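Listeriolysin O (Listeria monocytogenes, PDB 4CDB) binds cholesterol-containing host membranes, changes shape and assembles into oligomeric pores that lyse the target cell. Local coordinates at residues D43-V48 against E367-T372; V100-D105 against G184-A189; V109-L114 against S229-K234; L116-P121 against N145-R150; A391-S396 against V441-C446. One frame throughout, in Å; residues are numbered along the deposited sequence.

Contact 1 (D43-V48 against E367-T372). With NA (sodium ion), chain K; NA (sodium ion), chain R; NA (sodium ion), chain G.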
# COMPACT_ATOMS: atom_id res chain seq x y z
N ASP A 43 -16.30 -1.00 -2.84
CA ASP A 43 -17.20 -1.80 -2.02
C ASP A 43 -17.98 -0.93 -1.04
O ASP A 43 -17.51 0.13 -0.62
CB ASP A 43 -16.43 -2.86 -1.23
CG ASP A 43 -15.82 -3.92 -2.12
OD1 ASP A 43 -16.25 -4.05 -3.29
OD2 ASP A 43 -14.91 -4.63 -1.65
N ALA A 44 -19.16 -1.40 -0.67
CA ALA A 44 -19.94 -0.80 0.40
C ALA A 44 -19.94 -1.76 1.58
O ALA A 44 -20.44 -2.88 1.47
CB ALA A 44 -21.35 -0.51 -0.06
N VAL A 45 -19.40 -1.34 2.72
CA VAL A 45 -19.39 -2.18 3.91
C VAL A 45 -20.72 -2.10 4.63
O VAL A 45 -21.05 -1.07 5.23
CB VAL A 45 -18.26 -1.80 4.88
CG1 VAL A 45 -18.37 -2.62 6.17
CG2 VAL A 45 -16.91 -2.01 4.23
N THR A 46 -21.49 -3.19 4.58
CA THR A 46 -22.82 -3.22 5.18
C THR A 46 -22.76 -3.35 6.71
O THR A 46 -23.57 -2.77 7.42
CB THR A 46 -23.66 -4.39 4.63
OG1 THR A 46 -23.00 -5.63 4.90
CG2 THR A 46 -23.85 -4.24 3.12
N ASN A 47 -21.79 -4.13 7.19
CA ASN A 47 -21.67 -4.38 8.62
C ASN A 47 -20.25 -4.78 9.01
O ASN A 47 -19.47 -5.21 8.17
CB ASN A 47 -22.65 -5.46 9.06
CG ASN A 47 -22.25 -6.84 8.58
OD1 ASN A 47 -21.66 -7.63 9.33
ND2 ASN A 47 -22.56 -7.15 7.33
N VAL A 48 -19.92 -4.62 10.29
CA VAL A 48 -18.60 -5.00 10.79
C VAL A 48 -18.71 -6.09 11.85
O VAL A 48 -19.38 -5.91 12.87
CB VAL A 48 -17.87 -3.79 11.39
CG1 VAL A 48 -16.56 -4.23 12.05
CG2 VAL A 48 -17.61 -2.74 10.32
N GLU A 367 -15.15 1.65 0.59
CA GLU A 367 -15.20 1.29 2.00
C GLU A 367 -14.60 -0.10 2.18
O GLU A 367 -14.74 -0.96 1.31
CB GLU A 367 -16.64 1.30 2.52
CG GLU A 367 -17.32 2.66 2.45
CD GLU A 367 -18.76 2.61 2.91
OE1 GLU A 367 -19.27 1.49 3.14
OE2 GLU A 367 -19.38 3.68 3.05
N TYR A 368 -13.92 -0.31 3.30
CA TYR A 368 -13.29 -1.59 3.58
C TYR A 368 -13.21 -1.88 5.07
O TYR A 368 -13.29 -0.97 5.90
CB TYR A 368 -11.90 -1.67 2.93
CG TYR A 368 -10.89 -0.69 3.49
CD1 TYR A 368 -10.80 0.60 3.00
CD2 TYR A 368 -10.01 -1.08 4.50
CE1 TYR A 368 -9.86 1.49 3.51
CE2 TYR A 368 -9.08 -0.20 5.02
CZ TYR A 368 -9.01 1.09 4.52
OH TYR A 368 -8.08 1.96 5.03
N ILE A 369 -13.04 -3.15 5.41
CA ILE A 369 -12.89 -3.55 6.80
C ILE A 369 -11.42 -3.71 7.15
O ILE A 369 -10.72 -4.56 6.58
CB ILE A 369 -13.62 -4.88 7.09
CG1 ILE A 369 -15.13 -4.71 6.86
CG2 ILE A 369 -13.34 -5.34 8.50
CD1 ILE A 369 -15.92 -5.99 7.05
N GLU A 370 -10.94 -2.88 8.07
CA GLU A 370 -9.57 -2.99 8.54
C GLU A 370 -9.50 -3.98 9.70
O GLU A 370 -10.14 -3.78 10.73
CB GLU A 370 -9.04 -1.62 8.99
CG GLU A 370 -7.61 -1.65 9.48
CD GLU A 370 -7.19 -0.34 10.13
OE1 GLU A 370 -7.82 0.06 11.13
OE2 GLU A 370 -6.22 0.28 9.64
N THR A 371 -8.73 -5.04 9.52
CA THR A 371 -8.58 -6.06 10.55
C THR A 371 -7.24 -5.92 11.27
O THR A 371 -6.18 -5.98 10.64
CB THR A 371 -8.68 -7.47 9.96
OG1 THR A 371 -9.95 -7.62 9.30
CG2 THR A 371 -8.56 -8.52 11.06
N THR A 372 -7.30 -5.71 12.58
CA THR A 372 -6.10 -5.65 13.40
C THR A 372 -6.15 -6.72 14.47
O THR A 372 -7.22 -7.01 15.01
CB THR A 372 -5.93 -4.27 14.06
OG1 THR A 372 -7.08 -3.97 14.86
CG2 THR A 372 -5.76 -3.19 13.00
NA NA K . -6.22 2.61 3.06
NA NA R . -12.74 -5.93 -2.61
NA NA G . -4.03 -6.73 9.68
O HOH W 1 -13.63 -3.48 0.74
O HOH W 2 -2.30 -5.05 9.09
O HOH W 3 -4.36 -9.22 9.85
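The long, curved strand 362-385 takes up the 43-48 loop at Glu367, which bonds to it through both its backbone and its carboxylate. Glu367 N donates to Asp43 O at 3.1 Å, a fairly straight bond just beyond the parallel pairing of strand 39-41 with this strand. Two residues on, Val45 N donates a hydrogen bond to Glu367 OE1 (2.9 Å), meeting that oxygen nearly along its C-O axis. With CG turned beside the backbone N (chi1 -62°) and the rest of the chain extended, Glu367 carries its carboxylate past Asp43 O to reach this amide. This strand belongs to the elongated sheet that, in cholesterol-dependent cytolysins, connects the upper body of the toxin to its membrane-binding sandwich, and Val45 lies against it: CG2 rests 3.7 Å from Glu367 CB, while CG1 meets Ile369 CG1 at 3.9 Å. Water 1 links Asp43 OD2 to Glu367 O, and the same Asp43 OD2 binds a sodium ion at 2.7 Å. Ser177, the other residue of that site, is also hydrogen-bonded through its OG to Asp43 N. Tyr368 points its CB away from the loop, and its OH coordinates a second sodium ion at 2.8 Å together with Glu171 and Gln178. Thr371 O binds a third sodium ion, which also carries two waters.

Contact 2 (V100-D105 against G184-A189)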
# COMPACT_ATOMS: atom_id res chain seq x y z
N VAL A 100 -11.27 4.29 -16.68
CA VAL A 100 -11.11 4.00 -15.26
C VAL A 100 -10.60 2.57 -15.08
O VAL A 100 -9.79 2.29 -14.19
CB VAL A 100 -12.43 4.19 -14.49
CG1 VAL A 100 -12.26 3.85 -13.02
CG2 VAL A 100 -12.92 5.62 -14.64
N GLU A 101 -11.05 1.67 -15.95
CA GLU A 101 -10.61 0.28 -15.92
C GLU A 101 -9.20 0.11 -16.49
O GLU A 101 -8.73 -1.02 -16.64
CB GLU A 101 -11.58 -0.61 -16.70
CG GLU A 101 -12.44 -1.52 -15.84
CD GLU A 101 -13.80 -0.93 -15.53
OE1 GLU A 101 -13.88 -0.04 -14.66
OE2 GLU A 101 -14.79 -1.36 -16.16
N ASN A 102 -8.54 1.22 -16.80
CA ASN A 102 -7.19 1.21 -17.36
C ASN A 102 -7.09 0.43 -18.67
O ASN A 102 -6.07 -0.20 -18.95
CB ASN A 102 -6.17 0.70 -16.35
CG ASN A 102 -6.01 1.62 -15.16
OD1 ASN A 102 -5.83 1.18 -14.03
ND2 ASN A 102 -6.07 2.93 -15.42
N GLN A 103 -8.16 0.46 -19.46
CA GLN A 103 -8.14 -0.08 -20.81
C GLN A 103 -9.06 0.76 -21.70
O GLN A 103 -10.07 0.28 -22.21
CB GLN A 103 -8.54 -1.56 -20.83
CG GLN A 103 -9.77 -1.91 -20.01
CD GLN A 103 -10.15 -3.38 -20.12
OE1 GLN A 103 -9.29 -4.25 -20.19
NE2 GLN A 103 -11.45 -3.65 -20.14
N PRO A 104 -8.69 2.04 -21.90
CA PRO A 104 -9.58 3.01 -22.55
C PRO A 104 -9.88 2.68 -24.01
O PRO A 104 -9.06 2.10 -24.71
CB PRO A 104 -8.80 4.32 -22.44
CG PRO A 104 -7.37 3.90 -22.42
CD PRO A 104 -7.35 2.61 -21.64
N ASP A 105 -11.08 3.06 -24.44
CA ASP A 105 -11.45 2.95 -25.85
C ASP A 105 -10.78 4.07 -26.63
O ASP A 105 -10.92 5.24 -26.30
CB ASP A 105 -12.97 3.04 -26.01
CG ASP A 105 -13.71 1.93 -25.27
OD1 ASP A 105 -13.27 0.77 -25.36
OD2 ASP A 105 -14.71 2.23 -24.59
N GLY A 184 -5.29 2.12 -8.71
CA GLY A 184 -6.00 2.02 -9.97
C GLY A 184 -6.43 0.60 -10.26
O GLY A 184 -6.01 -0.34 -9.58
N THR A 185 -7.26 0.43 -11.29
CA THR A 185 -7.75 -0.89 -11.69
C THR A 185 -6.60 -1.78 -12.15
O THR A 185 -6.69 -3.02 -12.11
CB THR A 185 -8.81 -0.77 -12.81
OG1 THR A 185 -9.88 0.07 -12.36
CG2 THR A 185 -9.38 -2.13 -13.18
N ALA A 186 -5.50 -1.15 -12.56
CA ALA A 186 -4.31 -1.87 -12.99
C ALA A 186 -3.74 -2.79 -11.91
O ALA A 186 -2.95 -3.68 -12.20
CB ALA A 186 -3.24 -0.89 -13.47
N PHE A 187 -4.14 -2.57 -10.66
CA PHE A 187 -3.71 -3.42 -9.56
C PHE A 187 -4.11 -4.89 -9.76
O PHE A 187 -3.38 -5.79 -9.36
CB PHE A 187 -4.23 -2.91 -8.21
CG PHE A 187 -4.02 -3.88 -7.08
CD1 PHE A 187 -2.77 -4.03 -6.50
CD2 PHE A 187 -5.07 -4.65 -6.61
CE1 PHE A 187 -2.58 -4.93 -5.46
CE2 PHE A 187 -4.88 -5.55 -5.58
CZ PHE A 187 -3.63 -5.69 -5.01
N LYS A 188 -5.27 -5.11 -10.38
CA LYS A 188 -5.78 -6.47 -10.60
C LYS A 188 -4.82 -7.29 -11.45
O LYS A 188 -4.60 -8.47 -11.20
CB LYS A 188 -7.17 -6.44 -11.24
CG LYS A 188 -8.19 -5.59 -10.49
CD LYS A 188 -9.55 -5.58 -11.17
CE LYS A 188 -10.43 -6.72 -10.68
NZ LYS A 188 -11.88 -6.37 -10.74
N ALA A 189 -4.25 -6.65 -12.47
CA ALA A 189 -3.25 -7.31 -13.32
C ALA A 189 -2.00 -7.64 -12.52
O ALA A 189 -1.45 -8.73 -12.62
CB ALA A 189 -2.91 -6.43 -14.52
O HOH W 4 -8.34 3.35 -12.14
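With CG beside the backbone N (chi1 -66°) Asn102 turns OD1 to Ala186 N, and with OG1 likewise placed (chi1 -56°) Thr185 reaches Val100 O. Asn102, with positive phi, is the C-prime residue of the Schellman motif that ends helix 97-100. Opposite it, Gly184 to Phe187 form a type I turn between helices 176-183 and 187-194, in a region that becomes a transmembrane beta strand of the pore. The contact is consistent with the soluble form, in which this region is still folded as helices, and would probably be lost when the region inserts as strands. Asn102 OD1 accepts from Ala186 N at 2.8 Å; the amide lies in the carbonyl plane, on a lone pair. Thr185 N is also near OD1 but at a poor angle, and bonds instead to water 4, which in turn donates to Val100 O at 2.7 Å. That carbonyl thus has two donors, since Thr185 OG1 reaches Val100 O directly at 2.9 Å, tilted 35° from its plane. The methyl of Thr185 lies over the start of the non-helical chain, CG2 being 3.7 Å from Glu101 O. Ala186 CB lies against the same oxygen that its amide bonds, 3.4 Å from Asn102 OD1.

Contact 3 (V109-L114 against S229-K234)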
# COMPACT_ATOMS: atom_id res chain seq x y z
N VAL A 109 -10.07 7.36 -35.47
CA VAL A 109 -10.19 8.37 -36.52
C VAL A 109 -8.82 8.79 -37.04
O VAL A 109 -7.81 8.64 -36.35
CB VAL A 109 -10.92 9.63 -36.01
CG1 VAL A 109 -12.37 9.33 -35.70
CG2 VAL A 109 -10.21 10.19 -34.78
N LYS A 110 -8.80 9.32 -38.26
CA LYS A 110 -7.56 9.85 -38.82
C LYS A 110 -7.15 11.12 -38.07
O LYS A 110 -7.99 11.83 -37.51
CB LYS A 110 -7.72 10.12 -40.31
CG LYS A 110 -7.65 8.87 -41.16
CD LYS A 110 -8.61 8.96 -42.34
CE LYS A 110 -8.21 8.00 -43.46
NZ LYS A 110 -9.16 8.08 -44.61
N ARG A 111 -5.85 11.39 -38.06
CA ARG A 111 -5.29 12.44 -37.22
C ARG A 111 -4.63 13.54 -38.03
O ARG A 111 -4.18 13.31 -39.15
CB ARG A 111 -4.27 11.83 -36.26
CG ARG A 111 -4.82 10.73 -35.37
CD ARG A 111 -5.89 11.28 -34.43
NE ARG A 111 -5.37 12.39 -33.64
CZ ARG A 111 -4.67 12.25 -32.52
NH1 ARG A 111 -4.40 11.04 -32.05
NH2 ARG A 111 -4.23 13.32 -31.88
N ASP A 112 -4.58 14.74 -37.46
CA ASP A 112 -3.81 15.83 -38.04
C ASP A 112 -2.43 15.84 -37.38
O ASP A 112 -1.91 14.78 -37.02
CB ASP A 112 -4.52 17.17 -37.84
CG ASP A 112 -4.15 18.20 -38.90
OD1 ASP A 112 -3.04 18.11 -39.47
OD2 ASP A 112 -4.96 19.12 -39.14
N SER A 113 -1.84 17.02 -37.23
CA SER A 113 -0.50 17.13 -36.66
C SER A 113 -0.52 17.52 -35.18
O SER A 113 -1.50 18.09 -34.69
CB SER A 113 0.33 18.14 -37.45
OG SER A 113 -0.24 19.43 -37.37
N LEU A 114 0.56 17.19 -34.48
CA LEU A 114 0.76 17.64 -33.10
C LEU A 114 2.25 17.85 -32.81
O LEU A 114 3.11 17.36 -33.55
CB LEU A 114 0.14 16.66 -32.10
CG LEU A 114 0.43 15.15 -32.16
CD1 LEU A 114 1.85 14.80 -31.74
CD2 LEU A 114 -0.57 14.40 -31.29
N SER A 229 -11.15 20.63 -32.94
CA SER A 229 -11.03 19.97 -34.24
C SER A 229 -9.59 19.80 -34.72
O SER A 229 -9.35 19.08 -35.68
CB SER A 229 -11.83 20.74 -35.29
OG SER A 229 -11.37 22.08 -35.41
N ARG A 230 -8.64 20.45 -34.05
CA ARG A 230 -7.24 20.43 -34.49
C ARG A 230 -6.62 19.03 -34.51
O ARG A 230 -5.73 18.76 -35.31
CB ARG A 230 -6.38 21.37 -33.65
CG ARG A 230 -6.01 22.67 -34.34
CD ARG A 230 -5.37 22.43 -35.70
NE ARG A 230 -3.91 22.49 -35.67
CZ ARG A 230 -3.10 21.44 -35.75
NH1 ARG A 230 -3.60 20.22 -35.87
NH2 ARG A 230 -1.78 21.61 -35.70
N PHE A 231 -7.09 18.15 -33.64
CA PHE A 231 -6.51 16.81 -33.54
C PHE A 231 -7.04 15.85 -34.59
O PHE A 231 -6.45 14.80 -34.84
CB PHE A 231 -6.71 16.23 -32.13
CG PHE A 231 -5.67 16.67 -31.14
CD1 PHE A 231 -4.54 17.36 -31.56
CD2 PHE A 231 -5.81 16.39 -29.79
CE1 PHE A 231 -3.58 17.77 -30.65
CE2 PHE A 231 -4.86 16.79 -28.87
CZ PHE A 231 -3.73 17.48 -29.30
N PHE A 232 -8.15 16.21 -35.22
CA PHE A 232 -8.78 15.33 -36.20
C PHE A 232 -8.29 15.60 -37.62
O PHE A 232 -7.97 16.74 -37.97
CB PHE A 232 -10.30 15.47 -36.14
CG PHE A 232 -10.87 15.09 -34.81
CD1 PHE A 232 -11.04 13.76 -34.46
CD2 PHE A 232 -11.25 16.07 -33.90
CE1 PHE A 232 -11.57 13.41 -33.23
CE2 PHE A 232 -11.78 15.73 -32.67
CZ PHE A 232 -11.93 14.40 -32.34
N GLY A 233 -8.23 14.55 -38.43
CA GLY A 233 -7.90 14.68 -39.83
C GLY A 233 -8.94 15.50 -40.57
O GLY A 233 -10.09 15.60 -40.11
N LYS A 234 -8.56 16.07 -41.70
CA LYS A 234 -9.43 16.97 -42.44
C LYS A 234 -10.66 16.28 -43.03
O LYS A 234 -11.60 16.95 -43.47
CB LYS A 234 -8.65 17.68 -43.55
CG LYS A 234 -8.09 16.75 -44.60
CD LYS A 234 -7.18 17.50 -45.55
CE LYS A 234 -6.60 16.58 -46.62
NZ LYS A 234 -5.65 17.29 -47.52
O HOH W 5 -3.46 15.19 -33.74
O HOH W 6 -7.58 19.75 -37.86
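Arg230 grips Ser113 end-on with two nitrogens, NH1 to the carbonyl O at 3.2 Å and NH2 to OG at 3.1 Å, both oxygens tilted from the guanidinium plane. The two loops, one leading into strand 114-118 and the other following strand 207-222, are joined by a single beta bridge between Arg111 and Phe232. Asp112 OD2 lies 3.7 Å from Arg230 NH1, a long salt bridge in which no N-H points at the oxygen; Asp112 OD1 bonds to Ser10 OG. At the next residue, Phe231 O is held from opposite faces of its plane. Arg111 NE reaches Phe231 O at 2.9 Å with the oxygen in the guanidinium plane, and Asp112 N donates to Phe231 O from the other face at 3.2 Å. Bent at chi2 and chi3, Arg111 then curls back to set NH2 over one face of the Phe231 ring, 3.7 Å from CG, with guanidinium and ring planes 60° apart. Arg111 NH2 also bonds to Gly90 O, and Arg111 shares a sodium site with Asn134. Phe232 turns its CB away from the 109-114 loop, but Val109 CG2 still touches its ring edge at CD1 (3.7 Å). Gly233 N closes the bridge on Lys110 O at 2.9 Å, from above the carbonyl plane.

Contact 4 (L116-P121 against N145-R150); sequences LSIDLP and NTLVER
Leu147 of helix 137-152 pushes its CD1 methyl into the hollow between Leu116 and Ile118, two residues on the same face of strand 114-118. The methyl comes down over the backbone of Ser117, ending 4.0 Å from Ile118 CB and 4.4 Å from Leu116 CB. Ile118 projects in return past Leu147 in the opposite direction, its CG2 lying 4.2 Å from Leu147 CB. With CG1 anti to the backbone N (chi1 -162°), the longer branch of Ile118 carries CD1 on to Val148 CG2 at 4.0 Å, the two side chains crossing at about a right angle. Leu116 extends the interlock toward Val140 and Ala143 of the same helix, while Tyr218 of strand 207-222 packs on both Ile118 and Val148. The other methyl of Leu147, CD2, sits over one face of the Arg150 guanidinium, toward its rim. No hydrogen bond joins the segments. The axes of strand 116-118 and helix 145-150 approach to 9.2 Å at a crossing angle of -34°: the packing of a helix layered on the face of an antiparallel sheet.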
# COMPACT_ATOMS: atom_id res chain seq x y z
N LEU A 116 5.23 17.16 -30.07
CA LEU A 116 5.66 16.44 -28.87
C LEU A 116 6.84 17.16 -28.23
O LEU A 116 7.68 17.73 -28.92
CB LEU A 116 6.06 15.01 -29.22
CG LEU A 116 4.93 14.08 -29.67
CD1 LEU A 116 5.48 12.71 -30.02
CD2 LEU A 116 3.86 13.98 -28.59
N SER A 117 6.89 17.12 -26.90
CA SER A 117 7.98 17.73 -26.16
C SER A 117 8.45 16.82 -25.03
O SER A 117 7.64 16.15 -24.39
CB SER A 117 7.56 19.09 -25.60
OG SER A 117 8.54 19.62 -24.74
N ILE A 118 9.76 16.79 -24.79
CA ILE A 118 10.34 15.92 -23.77
C ILE A 118 11.03 16.75 -22.69
O ILE A 118 11.54 17.84 -22.97
CB ILE A 118 11.33 14.90 -24.40
CG1 ILE A 118 11.60 13.73 -23.45
CG2 ILE A 118 12.63 15.59 -24.83
CD1 ILE A 118 12.28 12.56 -24.12
N ASP A 119 11.04 16.25 -21.46
CA ASP A 119 11.56 17.02 -20.33
C ASP A 119 12.97 16.61 -19.88
O ASP A 119 13.37 16.91 -18.75
CB ASP A 119 10.59 16.96 -19.15
CG ASP A 119 10.48 15.57 -18.56
OD1 ASP A 119 10.86 14.60 -19.25
OD2 ASP A 119 9.99 15.44 -17.42
N LEU A 120 13.71 15.94 -20.75
CA LEU A 120 15.08 15.54 -20.41
C LEU A 120 15.96 16.77 -20.22
O LEU A 120 15.81 17.76 -20.94
CB LEU A 120 15.66 14.61 -21.49
CG LEU A 120 15.20 13.15 -21.42
CD1 LEU A 120 15.66 12.37 -22.64
CD2 LEU A 120 15.72 12.50 -20.15
N PRO A 121 16.87 16.72 -19.23
CA PRO A 121 17.62 17.90 -18.80
C PRO A 121 18.61 18.44 -19.83
O PRO A 121 19.23 17.67 -20.56
CB PRO A 121 18.39 17.39 -17.57
CG PRO A 121 18.54 15.92 -17.81
CD PRO A 121 17.26 15.51 -18.49
N ASN A 145 11.24 8.11 -29.77
CA ASN A 145 12.59 7.56 -29.90
C ASN A 145 13.57 8.56 -30.50
O ASN A 145 14.76 8.54 -30.18
CB ASN A 145 12.56 6.28 -30.73
CG ASN A 145 11.73 5.18 -30.09
OD1 ASN A 145 11.49 5.19 -28.89
ND2 ASN A 145 11.29 4.22 -30.90
N THR A 146 13.06 9.43 -31.37
CA THR A 146 13.88 10.46 -32.00
C THR A 146 14.34 11.49 -30.98
O THR A 146 15.50 11.91 -30.98
CB THR A 146 13.13 11.16 -33.15
OG1 THR A 146 12.66 10.18 -34.09
CG2 THR A 146 14.03 12.15 -33.87
N LEU A 147 13.43 11.89 -30.09
CA LEU A 147 13.76 12.84 -29.03
C LEU A 147 14.76 12.27 -28.03
O LEU A 147 15.69 12.96 -27.60
CB LEU A 147 12.49 13.29 -28.30
CG LEU A 147 11.51 14.17 -29.07
CD1 LEU A 147 10.29 14.50 -28.21
CD2 LEU A 147 12.18 15.45 -29.56
N VAL A 148 14.56 11.01 -27.66
CA VAL A 148 15.45 10.33 -26.72
C VAL A 148 16.87 10.20 -27.28
O VAL A 148 17.85 10.43 -26.57
CB VAL A 148 14.91 8.94 -26.33
CG1 VAL A 148 15.97 8.13 -25.60
CG2 VAL A 148 13.65 9.07 -25.47
N GLU A 149 16.97 9.84 -28.55
CA GLU A 149 18.27 9.73 -29.20
C GLU A 149 18.96 11.08 -29.33
O GLU A 149 20.18 11.18 -29.21
CB GLU A 149 18.14 9.08 -30.58
CG GLU A 149 18.04 7.57 -30.54
CD GLU A 149 19.22 6.93 -29.84
OE1 GLU A 149 20.37 7.35 -30.10
OE2 GLU A 149 19.01 6.00 -29.04
N ARG A 150 18.17 12.12 -29.57
CA ARG A 150 18.70 13.48 -29.68
C ARG A 150 19.33 13.94 -28.37
O ARG A 150 20.35 14.63 -28.37
CB ARG A 150 17.61 14.45 -30.14
CG ARG A 150 17.82 14.98 -31.55
CD ARG A 150 16.50 15.33 -32.24
NE ARG A 150 15.77 16.40 -31.58
CZ ARG A 150 14.66 16.96 -32.06
NH1 ARG A 150 14.17 16.56 -33.22
NH2 ARG A 150 14.06 17.93 -31.39

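Contact 5 (A391-S396 against V441-C446); sequences AQFNIS and VYAKEC. With ACT (acetate ion), chain B.
Lys444 and Gln392 run side by side out of the sheet and end near an acetate, which Lys444 bonds directly and Gln392 meets through water 7, an unusual polar tip to a strand pair. Lys444 starts with CG between its backbone N and carbonyl carbon (chi1 62°) and continues fully extended, which carries NZ clear of the strand to the acetate O at 2.6 Å. Water 7 donates to Gln392 OE1 at 3.1 Å and to the acetate O; Gln392 NE2 bonds to Ser421. The acetate probably comes from the crystallisation liquor. Lys444 also makes a cation-pi contact with Trp454. Beneath these ends, Gln392 and Lys444 form a hydrogen-bonded antiparallel pair, with both N-to-O distances 3.0 Å. In the next such pair Asn394 N reaches Tyr442 O at 2.8 Å from above the carbonyl plane, while the return bond is weak. Asn394 CB touches the Tyr442 ring at CD2 (3.9 Å), and Tyr442 OH bonds to Thr456. On the opposite face Phe393 CD2 packs on Ala443 CB at 3.7 Å, beside Ile395 and Val441. Strands 362-385 and 468-475 cover this apolar face, making it the core of the beta-sandwich domain whose conserved undecapeptide begins with Glu445 and Cys446.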
# COMPACT_ATOMS: atom_id res chain seq x y z
N ALA A 391 3.57 -22.25 55.50
CA ALA A 391 3.19 -21.13 54.63
C ALA A 391 1.82 -21.33 53.99
O ALA A 391 1.40 -22.47 53.74
CB ALA A 391 4.25 -20.92 53.56
N GLN A 392 1.13 -20.23 53.72
CA GLN A 392 -0.11 -20.26 52.96
C GLN A 392 -0.07 -19.20 51.87
O GLN A 392 0.30 -18.05 52.13
CB GLN A 392 -1.32 -20.04 53.86
CG GLN A 392 -1.70 -21.23 54.72
CD GLN A 392 -3.05 -21.07 55.41
OE1 GLN A 392 -3.83 -20.18 55.07
NE2 GLN A 392 -3.32 -21.92 56.38
N PHE A 393 -0.44 -19.59 50.65
CA PHE A 393 -0.44 -18.67 49.52
C PHE A 393 -1.84 -18.25 49.14
O PHE A 393 -2.81 -18.98 49.36
CB PHE A 393 0.25 -19.31 48.31
CG PHE A 393 1.66 -19.73 48.57
CD1 PHE A 393 1.95 -20.98 49.08
CD2 PHE A 393 2.71 -18.86 48.29
CE1 PHE A 393 3.25 -21.37 49.32
CE2 PHE A 393 4.02 -19.25 48.53
CZ PHE A 393 4.29 -20.50 49.04
N ASN A 394 -1.95 -17.05 48.58
CA ASN A 394 -3.19 -16.61 47.96
C ASN A 394 -2.89 -15.93 46.63
O ASN A 394 -2.46 -14.78 46.59
CB ASN A 394 -3.98 -15.68 48.88
CG ASN A 394 -5.39 -15.46 48.40
OD1 ASN A 394 -5.64 -14.64 47.51
ND2 ASN A 394 -6.34 -16.19 48.98
N ILE A 395 -3.11 -16.66 45.54
CA ILE A 395 -2.80 -16.13 44.22
C ILE A 395 -4.06 -16.09 43.35
O ILE A 395 -4.74 -17.09 43.19
CB ILE A 395 -1.70 -16.96 43.53
CG1 ILE A 395 -0.46 -17.01 44.42
CG2 ILE A 395 -1.37 -16.37 42.17
CD1 ILE A 395 0.69 -17.77 43.83
N SER A 396 -4.36 -14.91 42.82
CA SER A 396 -5.55 -14.70 42.00
C SER A 396 -5.23 -13.89 40.75
O SER A 396 -4.19 -13.24 40.67
CB SER A 396 -6.64 -14.00 42.82
OG SER A 396 -6.20 -12.74 43.27
N VAL A 441 -0.21 -11.77 43.96
CA VAL A 441 0.56 -12.79 44.66
C VAL A 441 0.69 -12.45 46.14
O VAL A 441 1.29 -11.43 46.50
CB VAL A 441 1.96 -12.95 44.05
CG1 VAL A 441 2.80 -13.93 44.87
CG2 VAL A 441 1.85 -13.41 42.60
N TYR A 442 0.12 -13.30 46.99
CA TYR A 442 0.17 -13.11 48.43
C TYR A 442 0.71 -14.36 49.13
O TYR A 442 0.40 -15.49 48.74
CB TYR A 442 -1.23 -12.78 48.97
CG TYR A 442 -1.30 -12.60 50.47
CD1 TYR A 442 -1.04 -11.36 51.05
CD2 TYR A 442 -1.63 -13.65 51.31
CE1 TYR A 442 -1.10 -11.18 52.41
CE2 TYR A 442 -1.70 -13.49 52.68
CZ TYR A 442 -1.43 -12.25 53.23
OH TYR A 442 -1.49 -12.07 54.59
N ALA A 443 1.52 -14.16 50.17
CA ALA A 443 2.04 -15.28 50.94
C ALA A 443 2.25 -14.88 52.40
O ALA A 443 2.76 -13.79 52.68
CB ALA A 443 3.34 -15.79 50.34
N LYS A 444 1.86 -15.76 53.31
CA LYS A 444 2.06 -15.54 54.74
C LYS A 444 2.66 -16.78 55.40
O LYS A 444 2.56 -17.89 54.88
CB LYS A 444 0.75 -15.16 55.43
CG LYS A 444 -0.34 -16.22 55.35
CD LYS A 444 -1.62 -15.75 56.03
CE LYS A 444 -2.69 -16.82 55.97
NZ LYS A 444 -3.97 -16.39 56.61
N GLU A 445 3.29 -16.58 56.55
CA GLU A 445 3.92 -17.69 57.27
C GLU A 445 3.53 -17.70 58.74
O GLU A 445 3.40 -16.64 59.36
CB GLU A 445 5.44 -17.64 57.11
CG GLU A 445 6.09 -16.34 57.57
CD GLU A 445 6.73 -16.44 58.95
OE1 GLU A 445 6.57 -17.49 59.62
OE2 GLU A 445 7.39 -15.47 59.36
N CYS A 446 3.34 -18.89 59.29
CA CYS A 446 2.96 -19.04 60.69
C CYS A 446 4.16 -18.87 61.63
O CYS A 446 5.07 -19.70 61.63
CB CYS A 446 2.28 -20.39 60.92
SG CYS A 446 1.67 -20.63 62.61
C ACT B . -5.64 -18.63 58.92
O ACT B . -5.27 -18.37 57.75
OXT ACT B . -5.77 -17.75 59.79
CH3 ACT B . -5.89 -20.06 59.29
O HOH W 7 -6.39 -18.54 55.38

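How the contacts relate
From the N terminus, the first residues to be tied are 43-48; contact 1 joins them to strand 362-385 only after more than 300 residues, and contacts 2, 3 and 4 all fall within that span. Contact 2 opens at 100-105 and contact 3 at 109-114, but contact 2 closes at 184-189 before contact 3 closes at 229-234, so the two cross. Contact 4, the shortest closure, lies inside both and fixes helix 137-152 to its sheet. Contact 2 ties the end of helix 97-100 to the membrane-inserting region. Contact 3 joins the loop leading into strand 114-118 to the loop after strand 207-222. Contact 5 follows in series within the sandwich domain, its centre about 93 Å from that of contact 3.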